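PDB 4N7B: 4-hydroxy-3-methylbut-2-enyl diphosphate reductase, apicoplast from Plasmodium falciparum, which catalyses the last step of the DOXP/MEP pathway, reducing HMBPP to a mixture of isopentenyl and dimethylallyl diphosphate with the help of an iron-sulfur cluster and ferredoxin. Local coordinates for residues Ile221-Asn226 against Val475-Leu480; Val318-Val323 against Ile407-Ile412; Ile335-Tyr340 against Phe378-Thr383. All coordinates share one frame; numbering follows the deposited sequence.

Interaction 1 of 3, residues Ile221-Asn226 against Val475-Leu480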
loop_
_atom_site.group_PDB
_atom_site.type_symbol
_atom_site.label_atom_id
_atom_site.label_comp_id
_atom_site.label_asym_id
_atom_site.label_seq_id
_atom_site.Cartn_x
_atom_site.Cartn_y
_atom_site.Cartn_z
ATOM N N ILE A 221 13.963 -21.088 -15.804
ATOM C CA ILE A 221 14.298 -20.586 -14.482
ATOM C C ILE A 221 13.191 -19.742 -13.888
ATOM O O ILE A 221 12.613 -18.877 -14.561
ATOM C CB ILE A 221 15.538 -19.706 -14.518
ATOM C CG1 ILE A 221 16.728 -20.485 -15.050
ATOM C CG2 ILE A 221 15.843 -19.167 -13.113
ATOM C CD1 ILE A 221 17.944 -19.609 -15.247
ATOM N N LEU A 222 12.905 -19.988 -12.615
ATOM C CA LEU A 222 11.999 -19.140 -11.854
ATOM C C LEU A 222 12.796 -18.328 -10.848
ATOM O O LEU A 222 13.430 -18.872 -9.926
ATOM C CB LEU A 222 10.945 -19.985 -11.150
ATOM C CG LEU A 222 10.013 -19.215 -10.223
ATOM C CD1 LEU A 222 9.014 -18.430 -11.013
ATOM C CD2 LEU A 222 9.309 -20.172 -9.290
ATOM N N TYR A 223 12.801 -17.020 -11.042
ATOM C CA TYR A 223 13.485 -16.132 -10.131
ATOM C C TYR A 223 12.495 -15.704 -9.073
ATOM O O TYR A 223 11.575 -14.924 -9.342
ATOM C CB TYR A 223 14.005 -14.914 -10.866
ATOM C CG TYR A 223 15.135 -15.188 -11.832
ATOM C CD1 TYR A 223 16.431 -15.339 -11.375
ATOM C CD2 TYR A 223 14.908 -15.255 -13.208
ATOM C CE1 TYR A 223 17.476 -15.571 -12.245
ATOM C CE2 TYR A 223 15.952 -15.484 -14.090
ATOM C CZ TYR A 223 17.235 -15.642 -13.592
ATOM O OH TYR A 223 18.283 -15.873 -14.436
ATOM N N LEU A 224 12.660 -16.249 -7.882
ATOM C CA LEU A 224 11.851 -15.874 -6.744
ATOM C C LEU A 224 12.512 -14.677 -6.087
ATOM O O LEU A 224 13.653 -14.739 -5.606
ATOM C CB LEU A 224 11.730 -17.031 -5.751
ATOM C CG LEU A 224 10.950 -16.722 -4.471
ATOM C CD1 LEU A 224 9.491 -16.366 -4.800
ATOM C CD2 LEU A 224 11.020 -17.928 -3.526
ATOM N N ILE A 225 11.789 -13.573 -6.083
ATOM C CA ILE A 225 12.375 -12.289 -5.749
ATOM C C ILE A 225 12.158 -11.914 -4.294
ATOM O O ILE A 225 11.093 -12.154 -3.720
ATOM C CB ILE A 225 11.781 -11.191 -6.628
ATOM C CG1 ILE A 225 12.140 -11.465 -8.087
ATOM C CG2 ILE A 225 12.319 -9.849 -6.223
ATOM C CD1 ILE A 225 11.359 -10.658 -9.099
ATOM N N ASN A 226 13.174 -11.280 -3.731
ATOM C CA ASN A 226 13.114 -10.746 -2.398
ATOM C C ASN A 226 13.781 -9.385 -2.506
ATOM O O ASN A 226 14.798 -9.243 -3.176
ATOM C CB ASN A 226 13.902 -11.690 -1.452
ATOM C CG ASN A 226 13.619 -11.435 -0.004
ATOM O OD1 ASN A 226 12.465 -11.523 0.440
ATOM N ND2 ASN A 226 14.677 -11.142 0.767
ATOM N N VAL A 475 7.540 -19.616 -22.445
ATOM C CA VAL A 475 8.307 -18.816 -21.502
ATOM C C VAL A 475 9.225 -19.691 -20.665
ATOM O O VAL A 475 8.796 -20.647 -20.004
ATOM C CB VAL A 475 7.455 -17.821 -20.658
ATOM C CG1 VAL A 475 6.032 -17.695 -21.212
ATOM C CG2 VAL A 475 7.477 -18.170 -19.210
ATOM N N ASN A 476 10.506 -19.347 -20.733
ATOM C CA ASN A 476 11.562 -20.087 -20.068
ATOM C C ASN A 476 12.027 -19.420 -18.792
ATOM O O ASN A 476 12.480 -20.089 -17.879
ATOM C CB ASN A 476 12.742 -20.253 -21.025
ATOM C CG ASN A 476 12.361 -21.021 -22.274
ATOM O OD1 ASN A 476 11.651 -22.025 -22.209
ATOM N ND2 ASN A 476 12.821 -20.547 -23.420
ATOM N N LYS A 477 11.941 -18.100 -18.731
ATOM C CA LYS A 477 12.345 -17.401 -17.518
ATOM C C LYS A 477 11.241 -16.508 -16.979
ATOM O O LYS A 477 10.712 -15.646 -17.678
ATOM C CB LYS A 477 13.614 -16.595 -17.766
ATOM C CG LYS A 477 14.713 -17.425 -18.418
ATOM C CD LYS A 477 16.088 -16.980 -17.990
ATOM C CE LYS A 477 17.145 -17.422 -18.994
ATOM N NZ LYS A 477 16.958 -18.834 -19.444
ATOM N N ILE A 478 10.917 -16.727 -15.714
ATOM C CA ILE A 478 9.879 -15.998 -15.013
ATOM C C ILE A 478 10.427 -15.250 -13.794
ATOM O O ILE A 478 11.170 -15.799 -12.964
ATOM C CB ILE A 478 8.820 -16.970 -14.539
ATOM C CG1 ILE A 478 8.176 -17.632 -15.737
ATOM C CG2 ILE A 478 7.798 -16.282 -13.648
ATOM C CD1 ILE A 478 7.315 -18.815 -15.374
ATOM N N ALA A 479 10.046 -13.989 -13.697
ATOM C CA ALA A 479 10.318 -13.173 -12.537
ATOM C C ALA A 479 9.082 -13.277 -11.637
ATOM O O ALA A 479 7.970 -12.941 -12.078
ATOM C CB ALA A 479 10.528 -11.737 -12.979
ATOM N N LEU A 480 9.233 -13.778 -10.407
ATOM C CA LEU A 480 8.059 -13.925 -9.542
ATOM C C LEU A 480 8.185 -13.058 -8.299
ATOM O O LEU A 480 9.158 -13.186 -7.553
ATOM C CB LEU A 480 7.854 -15.381 -9.146
ATOM C CG LEU A 480 6.771 -15.673 -8.109
ATOM C CD1 LEU A 480 5.370 -15.389 -8.652
ATOM C CD2 LEU A 480 6.871 -17.126 -7.647
#
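L222 drapes one methyl over the neighbouring strand: its CD1 lies 3.6 Å from I478 CG2 and also rests on L480 CB. The strands 221-226 and 477-480 are adjacent and parallel in a five-stranded sheet, where the strand at the start of the modelled chain is laid down beside one from about 250 residues later. Strand 221-226 lies between 477-482 and 506-511 within this parallel sheet of an alpha/beta domain. CG of L222 stands anti to the backbone N (chi1 175°), which swings CD1 across to the partner strand rather than straight up from its own. On the same face L224 and L480 run side by side, CD1 of L224 against CD2 of L480 at 3.9 Å, and helix 488-499 packs over them through V495.

The other face mixes ring, lysine chain and aliphatic groups. Y223 and K477 point the same way, the aliphatic CD of K477 lying at the ring edge, while I221 CG2 sits over the ring centre, 3.7 Å above its plane. Farther along, I225 CD1 meets the methyl of A479, and helix 414-427 covers I225 through A422, L423 and I426.

Between the two faces five backbone bonds join the two segments, with I221, Y223 and I225 each giving an N-H to the partner. The first lies just before the regular pairing, where I221 N reaches N476 O at 2.7 Å.

Interaction 2 of 3, residues Val318-Val323 against Ile407-Ile412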
loop_
_atom_site.group_PDB
_atom_site.type_symbol
_atom_site.label_atom_id
_atom_site.label_comp_id
_atom_site.label_asym_id
_atom_site.label_seq_id
_atom_site.Cartn_x
_atom_site.Cartn_y
_atom_site.Cartn_z
ATOM N N VAL A 318 2.123 6.358 6.192
ATOM C CA VAL A 318 0.963 7.115 5.718
ATOM C C VAL A 318 0.729 8.271 6.693
ATOM O O VAL A 318 0.526 9.411 6.278
ATOM C CB VAL A 318 -0.304 6.235 5.608
ATOM C CG1 VAL A 318 -1.549 7.091 5.439
ATOM C CG2 VAL A 318 -0.168 5.268 4.451
ATOM N N ASN A 319 0.811 7.996 7.993
ATOM C CA ASN A 319 0.655 9.060 8.972
ATOM C C ASN A 319 1.693 10.149 8.736
ATOM O O ASN A 319 1.431 11.333 8.943
ATOM C CB ASN A 319 0.778 8.524 10.387
ATOM C CG ASN A 319 0.606 9.605 11.430
ATOM O OD1 ASN A 319 -0.492 10.119 11.632
ATOM N ND2 ASN A 319 1.690 9.944 12.114
ATOM N N LYS A 320 2.880 9.741 8.301
ATOM C CA LYS A 320 3.934 10.686 7.984
ATOM C C LYS A 320 3.421 11.727 6.992
ATOM O O LYS A 320 3.585 12.924 7.200
ATOM C CB LYS A 320 5.102 9.930 7.386
ATOM C CG LYS A 320 6.222 10.764 6.845
ATOM C CD LYS A 320 7.197 9.801 6.173
ATOM C CE LYS A 320 8.495 10.441 5.779
ATOM N NZ LYS A 320 9.185 9.626 4.732
ATOM N N VAL A 321 2.758 11.274 5.936
ATOM C CA VAL A 321 2.284 12.198 4.899
ATOM C C VAL A 321 1.203 13.112 5.476
ATOM O O VAL A 321 1.251 14.339 5.306
ATOM C CB VAL A 321 1.751 11.456 3.646
ATOM C CG1 VAL A 321 1.323 12.435 2.573
ATOM C CG2 VAL A 321 2.828 10.564 3.088
ATOM N N HIS A 322 0.258 12.524 6.200
ATOM C CA HIS A 322 -0.804 13.300 6.851
ATOM C C HIS A 322 -0.212 14.424 7.675
ATOM O O HIS A 322 -0.713 15.552 7.686
ATOM C CB HIS A 322 -1.634 12.399 7.767
ATOM C CG HIS A 322 -2.615 11.531 7.034
ATOM N ND1 HIS A 322 -3.942 11.441 7.393
ATOM C CD2 HIS A 322 -2.460 10.714 5.965
ATOM C CE1 HIS A 322 -4.562 10.608 6.577
ATOM N NE2 HIS A 322 -3.685 10.155 5.699
ATOM N N VAL A 323 0.877 14.103 8.358
ATOM C CA VAL A 323 1.484 15.001 9.319
ATOM C C VAL A 323 2.187 16.173 8.626
ATOM O O VAL A 323 2.003 17.328 9.006
ATOM C CB VAL A 323 2.468 14.202 10.209
ATOM C CG1 VAL A 323 3.567 15.085 10.712
ATOM C CG2 VAL A 323 1.706 13.546 11.345
ATOM N N ILE A 407 8.880 16.608 1.375
ATOM C CA ILE A 407 9.533 15.789 2.382
ATOM C C ILE A 407 10.901 15.309 1.874
ATOM O O ILE A 407 10.989 14.672 0.813
ATOM C CB ILE A 407 8.681 14.558 2.694
ATOM C CG1 ILE A 407 7.281 14.967 3.147
ATOM C CG2 ILE A 407 9.371 13.686 3.729
ATOM C CD1 ILE A 407 6.319 13.780 3.183
ATOM N N PRO A 408 11.976 15.593 2.630
ATOM C CA PRO A 408 13.334 15.223 2.203
ATOM C C PRO A 408 13.479 13.734 1.910
ATOM O O PRO A 408 14.057 13.368 0.883
ATOM C CB PRO A 408 14.201 15.631 3.397
ATOM C CG PRO A 408 13.436 16.765 4.026
ATOM C CD PRO A 408 11.987 16.397 3.862
ATOM N N SER A 409 12.946 12.888 2.784
ATOM C CA SER A 409 13.008 11.448 2.553
ATOM C C SER A 409 11.988 10.984 1.489
ATOM O O SER A 409 12.014 9.828 1.064
ATOM C CB SER A 409 12.817 10.689 3.870
ATOM O OG SER A 409 11.710 11.188 4.595
ATOM N N GLY A 410 11.108 11.881 1.041
ATOM C CA GLY A 410 10.078 11.493 0.083
ATOM C C GLY A 410 8.855 10.859 0.739
ATOM O O GLY A 410 8.863 10.581 1.944
ATOM N N SER A 411 7.812 10.614 -0.057
ATOM C CA SER A 411 6.535 10.080 0.432
ATOM C C SER A 411 6.372 8.617 0.031
ATOM O O SER A 411 5.638 7.861 0.684
ATOM C CB SER A 411 5.357 10.893 -0.134
ATOM O OG SER A 411 5.512 12.271 0.154
ATOM N N ILE A 412 7.008 8.210 -1.065
ATOM C CA ILE A 412 6.901 6.819 -1.500
ATOM C C ILE A 412 7.670 5.959 -0.496
ATOM O O ILE A 412 8.859 6.202 -0.260
ATOM C CB ILE A 412 7.453 6.631 -2.922
ATOM C CG1 ILE A 412 6.550 7.341 -3.933
ATOM C CG2 ILE A 412 7.535 5.151 -3.271
ATOM C CD1 ILE A 412 7.041 7.223 -5.330
#
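K320 leaves the helix with every side-chain torsion near 180°, so the whole chain is stretched and NZ is carried across to the loop 407-412. S409 answers with chi1 48°, which sets OG between its own backbone N and carbonyl carbon and turns it toward the ammonium. NZ therefore holds two oxygens at once: it bonds to S409 OG at 3.0 Å and to G410 O at 3.0 Å, the latter approached almost head-on, with a C=O...N angle of 172°. Two neighbouring residues of the loop are thus gripped by a single charged group, one through its hydroxyl and one through its backbone. The methylene just before the ammonium has an apolar neighbour, I407 CG2, 3.9 Å from K320 CE.

The loop owes its shape to a type I beta turn running from I407 to G410, closed by G410 N bonding to I407 O. G410, the last residue of the turn, has a positive phi, a conformation that suits glycine because a side chain there would be jammed against the preceding carbonyl oxygen. The loop holding this turn links strand 405-406 to helix 414-427 in one of the alpha/beta units of the IspH fold, and it leads directly to the cluster ligand C413.

One residue on along the helix, the buried V321 puts CG2 4.1 Å from S411 CB. V321 also packs on V380 and T349, while S411 OG bonds to T381 N, tying the loop to strand 377-381. About one helical turn earlier, V318 touches the iron-sulfur cluster.

Interaction 3 of 3, residues Ile335-Tyr340 against Phe378-Thr383. With F3S (Fe3-s4 cluster), chain B.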
loop_
_atom_site.group_PDB
_atom_site.type_symbol
_atom_site.label_atom_id
_atom_site.label_comp_id
_atom_site.label_asym_id
_atom_site.label_seq_id
_atom_site.Cartn_x
_atom_site.Cartn_y
_atom_site.Cartn_z
ATOM N N ILE A 335 -0.726 22.849 -0.813
ATOM C CA ILE A 335 -0.151 21.524 -0.907
ATOM C C ILE A 335 -0.579 20.809 -2.169
ATOM O O ILE A 335 -1.770 20.737 -2.466
ATOM C CB ILE A 335 -0.550 20.679 0.299
ATOM C CG1 ILE A 335 0.378 20.997 1.478
ATOM C CG2 ILE A 335 -0.423 19.202 -0.023
ATOM C CD1 ILE A 335 -0.302 21.677 2.595
ATOM N N ILE A 336 0.392 20.279 -2.908
ATOM C CA ILE A 336 0.086 19.479 -4.087
ATOM C C ILE A 336 0.232 18.014 -3.732
ATOM O O ILE A 336 1.285 17.585 -3.299
ATOM C CB ILE A 336 0.999 19.793 -5.276
ATOM C CG1 ILE A 336 0.512 21.028 -6.033
ATOM C CG2 ILE A 336 0.923 18.685 -6.290
ATOM C CD1 ILE A 336 0.633 22.295 -5.294
ATOM N N LEU A 337 -0.835 17.252 -3.922
ATOM C CA LEU A 337 -0.862 15.848 -3.553
ATOM C C LEU A 337 -0.889 15.003 -4.815
ATOM O O LEU A 337 -1.907 14.946 -5.488
ATOM C CB LEU A 337 -2.111 15.560 -2.725
ATOM C CG LEU A 337 -2.415 14.092 -2.394
ATOM C CD1 LEU A 337 -1.185 13.378 -1.901
ATOM C CD2 LEU A 337 -3.510 14.032 -1.351
ATOM N N ILE A 338 0.234 14.371 -5.150
ATOM C CA ILE A 338 0.294 13.509 -6.333
ATOM C C ILE A 338 -0.223 12.113 -5.987
ATOM O O ILE A 338 0.342 11.426 -5.149
ATOM C CB ILE A 338 1.739 13.366 -6.827
ATOM C CG1 ILE A 338 2.381 14.745 -6.984
ATOM C CG2 ILE A 338 1.765 12.613 -8.133
ATOM C CD1 ILE A 338 3.814 14.709 -7.467
ATOM N N GLY A 339 -1.309 11.693 -6.601
ATOM C CA GLY A 339 -1.850 10.383 -6.305
ATOM C C GLY A 339 -3.164 10.256 -7.020
ATOM O O GLY A 339 -3.560 11.193 -7.715
ATOM N N TYR A 340 -3.847 9.129 -6.858
ATOM C CA TYR A 340 -5.095 8.883 -7.580
ATOM C C TYR A 340 -6.314 9.291 -6.755
ATOM O O TYR A 340 -6.499 8.817 -5.636
ATOM C CB TYR A 340 -5.168 7.413 -7.973
ATOM C CG TYR A 340 -4.051 7.036 -8.915
ATOM C CD1 TYR A 340 -4.098 7.415 -10.252
ATOM C CD2 TYR A 340 -2.928 6.350 -8.465
ATOM C CE1 TYR A 340 -3.078 7.094 -11.130
ATOM C CE2 TYR A 340 -1.893 6.018 -9.341
ATOM C CZ TYR A 340 -1.980 6.392 -10.677
ATOM O OH TYR A 340 -0.971 6.071 -11.563
ATOM N N PHE A 378 4.243 23.027 -1.435
ATOM C CA PHE A 378 4.838 21.833 -0.879
ATOM C C PHE A 378 4.110 20.672 -1.527
ATOM O O PHE A 378 2.878 20.681 -1.605
ATOM C CB PHE A 378 4.605 21.807 0.625
ATOM C CG PHE A 378 5.457 20.800 1.373
ATOM C CD1 PHE A 378 6.754 21.119 1.761
ATOM C CD2 PHE A 378 4.953 19.551 1.715
ATOM C CE1 PHE A 378 7.534 20.208 2.463
ATOM C CE2 PHE A 378 5.733 18.634 2.427
ATOM C CZ PHE A 378 7.020 18.965 2.795
ATOM N N TYR A 379 4.849 19.686 -2.016
ATOM C CA TYR A 379 4.200 18.537 -2.588
ATOM C C TYR A 379 4.465 17.291 -1.783
ATOM O O TYR A 379 5.450 17.169 -1.072
ATOM C CB TYR A 379 4.579 18.336 -4.062
ATOM C CG TYR A 379 5.905 17.634 -4.340
ATOM C CD1 TYR A 379 5.998 16.246 -4.323
ATOM C CD2 TYR A 379 7.054 18.363 -4.661
ATOM C CE1 TYR A 379 7.196 15.605 -4.591
ATOM C CE2 TYR A 379 8.254 17.727 -4.934
ATOM C CZ TYR A 379 8.316 16.346 -4.893
ATOM O OH TYR A 379 9.502 15.691 -5.154
ATOM N N VAL A 380 3.570 16.342 -1.958
ATOM C CA VAL A 380 3.545 15.143 -1.178
ATOM C C VAL A 380 2.969 14.106 -2.143
ATOM O O VAL A 380 2.385 14.491 -3.163
ATOM C CB VAL A 380 2.688 15.440 0.074
ATOM C CG1 VAL A 380 1.466 14.572 0.151
ATOM C CG2 VAL A 380 3.530 15.367 1.305
ATOM N N THR A 381 3.125 12.810 -1.870
ATOM C CA THR A 381 2.603 11.800 -2.785
ATOM C C THR A 381 1.948 10.641 -2.052
ATOM O O THR A 381 2.207 10.390 -0.872
ATOM C CB THR A 381 3.692 11.225 -3.752
ATOM O OG1 THR A 381 4.460 10.204 -3.112
ATOM C CG2 THR A 381 4.627 12.303 -4.223
ATOM N N GLN A 382 1.093 9.939 -2.777
ATOM C CA GLN A 382 0.637 8.612 -2.393
ATOM C C GLN A 382 1.858 7.712 -2.148
ATOM O O GLN A 382 2.840 7.756 -2.892
ATOM C CB GLN A 382 -0.216 8.046 -3.527
ATOM C CG GLN A 382 -1.018 6.807 -3.205
ATOM C CD GLN A 382 -1.965 6.454 -4.331
ATOM O OE1 GLN A 382 -2.349 7.317 -5.107
ATOM N NE2 GLN A 382 -2.331 5.185 -4.440
ATOM N N THR A 383 1.784 6.868 -1.125
ATOM C CA THR A 383 2.943 6.072 -0.699
ATOM C C THR A 383 3.307 4.951 -1.651
ATOM O O THR A 383 4.427 4.450 -1.612
ATOM C CB THR A 383 2.699 5.417 0.671
ATOM O OG1 THR A 383 1.591 4.506 0.583
ATOM C CG2 THR A 383 2.398 6.457 1.706
HETATM FE FE1 F3S B . 3.083 -0.882 3.576
HETATM FE FE3 F3S B . 2.945 1.431 4.950
HETATM FE FE4 F3S B . 4.140 1.285 2.548
HETATM S S1 F3S B . 1.330 -0.016 4.565
HETATM S S2 F3S B . 3.088 -0.321 1.422
HETATM S S3 F3S B . 4.754 0.312 4.436
HETATM S S4 F3S B . 2.897 2.928 3.315
#
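Q382 and Y340 cross at about a right angle, the ring and amide planes 86° apart, with the glutamine oxygen drawn in beside the tyrosine. The glutamine side chain is extended, CG anti to the backbone N (chi1 -168°), and this lets OE1 reach back to the other segment and accept a bond from Y340 N at 2.9 Å, nearly straight at 164°. The ring itself is met only obliquely, its CD2 3.5 Å from OE1. G339 lies next to the amide oxygen, its CA 3.3 Å from Q382 OE1; with no side chain, it permits this approach, where a CB would clash. Q382 also packs against H343, E345 and V346.

Back along the strands, the side chains divide between the two faces. On one, L337 and V380 meet at a slant, CD1 of the leucine 3.6 Å from CG1 of the valine, with I335 and F378 further back and helices 316-329 and 344-350 over them. On the other, I338 lies alongside T381, both pointing the same way, I338 CB 4.0 Å from T381 CG2, while CD1 of I338 approaches the Y379 ring obliquely; helix 387-400 packs here through V394 and C390. Four backbone bonds link the two segments, the last, from Q382 N to I338 O, just past the end of strand 378-381.

Beyond Q382 the chain turns toward the cluster. T383 OG1 lies 3.4 Å from sulfur S4 of the iron-sulfur cluster and is hydrogen-bonded to E345, the probable proton donor, while T383 itself is a likely substrate-binding residue. Parallel strands whose C-terminal ends deliver active-site residues are characteristic of alpha/beta folds, and here they bring this unit of the IspH fold up to its central cluster pocket.

Interaction 1 sits apart, its centre 33 Å from those of the other two and away from the annotated sites; its strand pair closes a chain loop that encloses both. Interactions 1 and 3 are buried parallel strand pairs, held by backbone bonds with mostly apolar side chains packing on either face, but only 335-340/378-383 runs on into the cluster pocket. Interaction 2 is partly buried and differs in chemistry: a lysine gripping loop oxygens, with little apolar contact. It shares a neighbourhood with interaction 3, centres 9 Å apart. Helix 316-329 packs on the V380 face of strand 377-381, V321 CG1 against V380 CG1, while the loop 407-412 bonds to the strand's backbone.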